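Local coordinates for conserved protein (Methanothermobacter thermautotrophicus, PDB 1T57) that is of unknown function but binds flavin mononucleotide and magnesium ions in a fold related to the pyruvate kinase alpha/beta domain, at residues Leu91-Glu94 and Asp95-Asp99. Residues are numbered along the deposited sequence; the frame is centred on the assembly and turned at random.
Sequences LELE and DEARD
Leu-93 lies across the start of helix 95-104, where its CD2 methyl rests 4.0 Å from Ala-97 CB. Its CG is anti to the backbone N (chi1 -169°), which carries the isopropyl end forward along the chain; the Leu-93 and Arg-98 side chains cross at about a right angle, although the close approach of CD1 is doubtful in the model. Farther out the arginine bends at chi3 (39°), and Arg-98 NE donates to a water 2.7 Å away that gives a weak bond back to Leu-93 O. This bend places the guanidinium beside Asp-95, one helical turn earlier, and Arg-98 NH2 pairs with Asp-95 OD2 in a salt bridge at 3.6 Å. Glu-94 occupies the N-cap position, and the first helical turn closes through Arg-98 N to Glu-94 O, at 3.1 Å and nearly straight (160°). The Glu-94 chain bends at chi2, and its OE2 ends 4.5 Å from Glu-96 OE2, two like charges on an exposed, acidic helix start where negative charges probably suit the N-terminal end of the helix dipole. The buried Leu-93 also touches Thr-80 and sits close to Gly-62 of the FMN site, its side chain about 7 Å from the bound FMN.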
loop_
_atom_site.group_PDB
_atom_site.type_symbol
_atom_site.label_atom_id
_atom_site.label_comp_id
_atom_site.label_asym_id
_atom_site.label_seq_id
_atom_site.Cartn_x
_atom_site.Cartn_y
_atom_site.Cartn_z
ATOM N N LEU A 91 20.437 -23.368 -5.939
ATOM C CA LEU A 91 19.211 -24.145 -6.058
ATOM C C LEU A 91 19.301 -25.327 -5.065
ATOM O O LEU A 91 20.261 -26.111 -5.111
ATOM C CB LEU A 91 19.084 -24.665 -7.494
ATOM C CG LEU A 91 17.709 -25.104 -7.982
ATOM C CD1 LEU A 91 16.796 -23.877 -8.084
ATOM C CD2 LEU A 91 17.844 -25.787 -9.336
ATOM N N GLU A 92 18.313 -25.465 -4.175
ATOM C CA GLU A 92 18.312 -26.553 -3.184
ATOM C C GLU A 92 18.146 -27.921 -3.808
ATOM O O GLU A 92 18.682 -28.913 -3.320
ATOM C CB GLU A 92 17.193 -26.357 -2.155
ATOM C CG GLU A 92 17.596 -25.570 -0.943
ATOM C CD GLU A 92 16.443 -24.798 -0.374
ATOM O OE1 GLU A 92 16.187 -24.858 0.850
ATOM O OE2 GLU A 92 15.779 -24.116 -1.172
ATOM N N LEU A 93 17.381 -27.971 -4.884
ATOM C CA LEU A 93 17.133 -29.221 -5.562
ATOM C C LEU A 93 18.428 -29.732 -6.201
ATOM O O LEU A 93 19.026 -29.058 -7.047
ATOM C CB LEU A 93 16.028 -29.001 -6.608
ATOM C CG LEU A 93 15.379 -30.208 -7.292
ATOM C CD1 LEU A 93 16.180 -30.619 -8.495
ATOM C CD2 LEU A 93 15.256 -31.350 -6.303
ATOM N N GLU A 94 18.858 -30.918 -5.780
ATOM C CA GLU A 94 20.067 -31.536 -6.309
ATOM C C GLU A 94 19.812 -31.976 -7.733
ATOM O O GLU A 94 18.699 -32.363 -8.079
ATOM C CB GLU A 94 20.449 -32.754 -5.476
ATOM C CG GLU A 94 20.789 -32.422 -4.036
ATOM C CD GLU A 94 22.262 -32.106 -3.836
ATOM O OE1 GLU A 94 22.795 -31.197 -4.517
ATOM O OE2 GLU A 94 22.884 -32.781 -2.984
ATOM N N ASP A 95 20.851 -31.920 -8.555
ATOM C CA ASP A 95 20.765 -32.309 -9.956
ATOM C C ASP A 95 20.343 -33.769 -10.030
ATOM O O ASP A 95 19.531 -34.149 -10.863
ATOM C CB ASP A 95 22.133 -32.100 -10.600
ATOM C CG ASP A 95 22.766 -30.782 -10.180
ATOM O OD1 ASP A 95 22.836 -30.535 -8.954
ATOM O OD2 ASP A 95 23.181 -29.996 -11.065
ATOM N N GLU A 96 20.893 -34.570 -9.123
ATOM C CA GLU A 96 20.598 -35.999 -9.043
ATOM C C GLU A 96 19.122 -36.264 -8.795
ATOM O O GLU A 96 18.492 -37.048 -9.504
ATOM C CB GLU A 96 21.389 -36.626 -7.905
ATOM C CG GLU A 96 22.851 -36.265 -7.905
ATOM C CD GLU A 96 23.436 -36.350 -6.516
ATOM O OE1 GLU A 96 22.995 -37.229 -5.748
ATOM O OE2 GLU A 96 24.336 -35.545 -6.184
ATOM N N ALA A 97 18.576 -35.625 -7.765
ATOM C CA ALA A 97 17.169 -35.798 -7.426
ATOM C C ALA A 97 16.237 -35.376 -8.579
ATOM O O ALA A 97 15.216 -36.029 -8.841
ATOM C CB ALA A 97 16.847 -35.009 -6.167
ATOM N N ARG A 98 16.588 -34.287 -9.261
ATOM C CA ARG A 98 15.793 -33.791 -10.378
ATOM C C ARG A 98 15.806 -34.885 -11.428
ATOM O O ARG A 98 14.760 -35.366 -11.876
ATOM C CB ARG A 98 16.423 -32.518 -10.940
ATOM C CG ARG A 98 15.845 -32.043 -12.263
ATOM C CD ARG A 98 16.452 -30.706 -12.660
ATOM N NE ARG A 98 17.875 -30.640 -12.331
ATOM C CZ ARG A 98 18.867 -31.056 -13.118
ATOM N NH1 ARG A 98 18.611 -31.575 -14.313
ATOM N NH2 ARG A 98 20.123 -30.964 -12.696
ATOM N N ASP A 99 17.015 -35.279 -11.804
ATOM C CA ASP A 99 17.191 -36.328 -12.780
ATOM C C ASP A 99 16.302 -37.515 -12.417
ATOM O O ASP A 99 15.479 -37.931 -13.228
ATOM C CB ASP A 99 18.665 -36.748 -12.841
ATOM C CG ASP A 99 19.544 -35.722 -13.552
ATOM O OD1 ASP A 99 19.540 -34.541 -13.149
ATOM O OD2 ASP A 99 20.252 -36.096 -14.513
HETATM O O HOH W 1 18.614 -28.982 -10.336
#